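PDB 5JD6: MGS-MChE2 from Uncultured bacterium, which probably hydrolyses carboxylic esters, as an esterase of the alpha/beta hydrolase fold recovered from a lagoon-sediment metagenome. Local coordinates for residues V210-K215 against L223-K228. Sequence-based numbering, arbitrary orientation.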
ATOM      1  N   VAL A 210       1.136 -12.136 -11.365  1.00 49.10           N
ATOM      2  CA  VAL A 210       0.910 -11.979  -9.934  1.00 46.80           C
ATOM      3  C   VAL A 210      -0.473 -11.396  -9.659  1.00 46.71           C
ATOM      4  O   VAL A 210      -1.155 -11.803  -8.717  1.00 43.14           O
ATOM      5  CB  VAL A 210       1.986 -11.077  -9.296  1.00 45.78           C
ATOM      6  CG1 VAL A 210       1.725 -10.895  -7.808  1.00 43.66           C
ATOM      7  CG2 VAL A 210       3.373 -11.660  -9.532  1.00 54.92           C
ATOM      8  N   ALA A 211      -0.885 -10.450 -10.496  1.00 46.75           N
ATOM      9  CA  ALA A 211      -2.189  -9.810 -10.360  1.00 44.70           C
ATOM     10  C   ALA A 211      -3.321 -10.823 -10.479  1.00 51.17           C
ATOM     11  O   ALA A 211      -4.280 -10.791  -9.707  1.00 51.52           O
ATOM     12  CB  ALA A 211      -2.352  -8.716 -11.402  1.00 39.78           C
ATOM     13  N   GLU A 212      -3.201 -11.726 -11.447  1.00 57.69           N
ATOM     14  CA  GLU A 212      -4.228 -12.734 -11.679  1.00 59.51           C
ATOM     15  C   GLU A 212      -4.192 -13.822 -10.610  1.00 55.84           C
ATOM     16  O   GLU A 212      -5.210 -14.449 -10.323  1.00 52.54           O
ATOM     17  CB  GLU A 212      -4.074 -13.343 -13.073  1.00 62.63           C
ATOM     18  CG  GLU A 212      -4.313 -12.344 -14.195  1.00 72.96           C
ATOM     19  CD  GLU A 212      -4.319 -12.987 -15.567  1.00 92.50           C
ATOM     20  OE1 GLU A 212      -3.231 -13.126 -16.166  1.00100.43           O
ATOM     21  OE2 GLU A 212      -5.412 -13.352 -16.048  1.00100.65           O
ATOM     22  N   ASP A 213      -3.019 -14.040 -10.021  1.00 54.71           N
ATOM     23  CA  ASP A 213      -2.898 -14.931  -8.872  1.00 53.96           C
ATOM     24  C   ASP A 213      -3.700 -14.374  -7.700  1.00 54.78           C
ATOM     25  O   ASP A 213      -4.397 -15.114  -7.003  1.00 57.01           O
ATOM     26  CB  ASP A 213      -1.432 -15.115  -8.473  1.00 60.35           C
ATOM     27  CG  ASP A 213      -0.686 -16.053  -9.400  1.00 77.44           C
ATOM     28  OD1 ASP A 213      -1.323 -16.966  -9.963  1.00 78.44           O
ATOM     29  OD2 ASP A 213       0.540 -15.877  -9.563  1.00 87.66           O
ATOM     30  N   PHE A 214      -3.588 -13.066  -7.492  1.00 43.50           N
ATOM     31  CA  PHE A 214      -4.361 -12.370  -6.467  1.00 49.26           C
ATOM     32  C   PHE A 214      -5.855 -12.515  -6.721  1.00 49.53           C
ATOM     33  O   PHE A 214      -6.629 -12.779  -5.803  1.00 53.44           O
ATOM     34  CB  PHE A 214      -3.981 -10.888  -6.422  1.00 47.25           C
ATOM     35  CG  PHE A 214      -2.859 -10.576  -5.474  1.00 41.15           C
ATOM     36  CD1 PHE A 214      -2.880 -11.052  -4.175  1.00 37.65           C
ATOM     37  CD2 PHE A 214      -1.784  -9.806  -5.883  1.00 36.63           C
ATOM     38  CE1 PHE A 214      -1.851 -10.766  -3.299  1.00 37.41           C
ATOM     39  CE2 PHE A 214      -0.751  -9.516  -5.013  1.00 44.77           C
ATOM     40  CZ  PHE A 214      -0.785  -9.997  -3.719  1.00 43.20           C
ATOM     41  N   LYS A 215      -6.249 -12.338  -7.977  1.00 41.96           N
ATOM     42  CA  LYS A 215      -7.645 -12.461  -8.376  1.00 50.81           C
ATOM     43  C   LYS A 215      -8.160 -13.884  -8.163  1.00 53.48           C
ATOM     44  O   LYS A 215      -9.300 -14.082  -7.743  1.00 52.80           O
ATOM     45  CB  LYS A 215      -7.815 -12.041  -9.840  1.00 48.75           C
ATOM     46  CG  LYS A 215      -9.173 -12.361 -10.441  1.00 47.73           C
ATOM     47  CD  LYS A 215     -10.298 -11.643  -9.715  1.00 52.05           C
ATOM     48  CE  LYS A 215     -11.652 -12.062 -10.268  1.00 65.99           C
ATOM     49  NZ  LYS A 215     -12.780 -11.463  -9.505  1.00 73.52           N
ATOM     50  N   LEU A 223     -10.453  -7.181 -10.680  1.00 36.81           N
ATOM     51  CA  LEU A 223      -9.182  -6.908 -11.340  1.00 39.18           C
ATOM     52  C   LEU A 223      -9.343  -5.971 -12.536  1.00 40.19           C
ATOM     53  O   LEU A 223     -10.144  -6.226 -13.436  1.00 42.32           O
ATOM     54  CB  LEU A 223      -8.532  -8.221 -11.782  1.00 43.82           C
ATOM     55  CG  LEU A 223      -7.172  -8.162 -12.482  1.00 47.67           C
ATOM     56  CD1 LEU A 223      -6.186  -7.317 -11.692  1.00 46.80           C
ATOM     57  CD2 LEU A 223      -6.629  -9.567 -12.675  1.00 44.80           C
ATOM     58  N   TYR A 224      -8.577  -4.883 -12.532  1.00 35.30           N
ATOM     59  CA  TYR A 224      -8.590  -3.920 -13.628  1.00 36.13           C
ATOM     60  C   TYR A 224      -7.167  -3.623 -14.092  1.00 42.21           C
ATOM     61  O   TYR A 224      -6.261  -3.470 -13.275  1.00 45.55           O
ATOM     62  CB  TYR A 224      -9.288  -2.626 -13.205  1.00 37.05           C
ATOM     63  CG  TYR A 224     -10.640  -2.840 -12.565  1.00 36.93           C
ATOM     64  CD1 TYR A 224     -11.767  -3.077 -13.341  1.00 43.92           C
ATOM     65  CD2 TYR A 224     -10.791  -2.802 -11.185  1.00 42.98           C
ATOM     66  CE1 TYR A 224     -13.006  -3.273 -12.761  1.00 45.01           C
ATOM     67  CE2 TYR A 224     -12.026  -2.997 -10.596  1.00 49.41           C
ATOM     68  CZ  TYR A 224     -13.129  -3.231 -11.389  1.00 49.85           C
ATOM     69  OH  TYR A 224     -14.362  -3.426 -10.808  1.00 55.49           O
ATOM     70  N   TRP A 225      -6.974  -3.538 -15.403  1.00 43.09           N
ATOM     71  CA  TRP A 225      -5.646  -3.293 -15.958  1.00 45.98           C
ATOM     72  C   TRP A 225      -5.482  -1.883 -16.519  1.00 45.26           C
ATOM     73  O   TRP A 225      -6.451  -1.239 -16.921  1.00 51.13           O
ATOM     74  CB  TRP A 225      -5.329  -4.312 -17.057  1.00 50.07           C
ATOM     75  CG  TRP A 225      -4.781  -5.611 -16.549  1.00 56.40           C
ATOM     76  CD1 TRP A 225      -3.528  -5.836 -16.052  1.00 55.03           C
ATOM     77  CD2 TRP A 225      -5.460  -6.870 -16.507  1.00 44.63           C
ATOM     78  NE1 TRP A 225      -3.389  -7.156 -15.694  1.00 50.36           N
ATOM     79  CE2 TRP A 225      -4.562  -7.812 -15.964  1.00 54.70           C
ATOM     80  CE3 TRP A 225      -6.743  -7.291 -16.869  1.00 61.93           C
ATOM     81  CZ2 TRP A 225      -4.905  -9.148 -15.775  1.00 67.03           C
ATOM     82  CZ3 TRP A 225      -7.082  -8.619 -16.682  1.00 74.57           C
ATOM     83  CH2 TRP A 225      -6.168  -9.531 -16.142  1.00 79.68           C
ATOM     84  N   ILE A 226      -4.238  -1.416 -16.537  1.00 40.70           N
ATOM     85  CA  ILE A 226      -3.881  -0.180 -17.221  1.00 45.75           C
ATOM     86  C   ILE A 226      -2.792  -0.481 -18.249  1.00 50.34           C
ATOM     87  O   ILE A 226      -1.712  -0.959 -17.899  1.00 53.23           O
ATOM     88  CB  ILE A 226      -3.394   0.904 -16.242  1.00 45.22           C
ATOM     89  CG1 ILE A 226      -4.474   1.211 -15.203  1.00 40.56           C
ATOM     90  CG2 ILE A 226      -3.009   2.168 -16.994  1.00 42.14           C
ATOM     91  CD1 ILE A 226      -4.052   2.228 -14.162  1.00 35.44           C
ATOM     92  N   ASP A 227      -3.082  -0.206 -19.516  1.00 48.50           N
ATOM     93  CA  ASP A 227      -2.169  -0.549 -20.602  1.00 56.24           C
ATOM     94  C   ASP A 227      -1.023   0.454 -20.711  1.00 59.75           C
ATOM     95  O   ASP A 227      -1.193   1.635 -20.401  1.00 53.80           O
ATOM     96  CB  ASP A 227      -2.932  -0.636 -21.928  1.00 55.54           C
ATOM     97  CG  ASP A 227      -2.026  -0.926 -23.107  1.00 75.47           C
ATOM     98  OD1 ASP A 227      -1.184  -1.843 -23.000  1.00 74.43           O
ATOM     99  OD2 ASP A 227      -2.169  -0.253 -24.149  1.00 82.25           O
ATOM    100  N   LYS A 228       0.136  -0.033 -21.156  1.00 56.69           N
ATOM    101  CA  LYS A 228       1.349   0.774 -21.285  1.00 59.00           C
ATOM    102  C   LYS A 228       1.696   1.389 -19.941  1.00 55.79           C
ATOM    103  O   LYS A 228       1.922   2.593 -19.820  1.00 56.21           O
ATOM    104  CB  LYS A 228       1.179   1.840 -22.371  1.00 62.32           C
ATOM    105  CG  LYS A 228       0.607   1.259 -23.652  1.00 65.89           C
ATOM    106  CD  LYS A 228       0.819   2.143 -24.863  1.00 70.16           C
ATOM    107  CE  LYS A 228       0.474   1.372 -26.127  1.00 73.84           C
ATOM    108  NZ  LYS A 228       0.347   2.253 -27.316  1.00 92.42           N
TER
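L223 sets its forked end against the helix 208-217, one methyl group over A211 and the other between E212 and K215. The contact belongs to a beta-alpha-beta unit of the alpha/beta hydrolase fold, in which this helix links strand 195-200 to 221-226, the outermost strand on that side of the sheet within the chain. The axes of the short helix and strand segments approach to 9.6 Å and run nearly antiparallel, at 164°, as expected when a connecting helix returns along a parallel sheet. With CG anti to the backbone N (chi1 -179°), the leucine carries both methyls to the helix: CD1 lies 4.1 Å from A211 CB, whereas CD2 is 3.9 Å from both E212 CG and K215 CB. The inner side continues into the sheet, A211 resting on W199 and L223 on I197.

Nearer the surface, E212 CG approaches the benzo edge of the W225 indole almost in its plane, 3.6 Å from CZ2. Beyond it, the carboxylate stands 81° from the ring plane, so the two flat groups do not stack. One indole face receives L223 CG, 4.0 Å above the plane and displaced toward the rim. An alanine in place of W225 would probably deprive L223 CG of this aromatic cover and let the E212 chain move more freely. K215 contributes its aliphatic base to the contact; its chain bends beyond CB, and NZ hydrogen-bonds to the backbone O of A221.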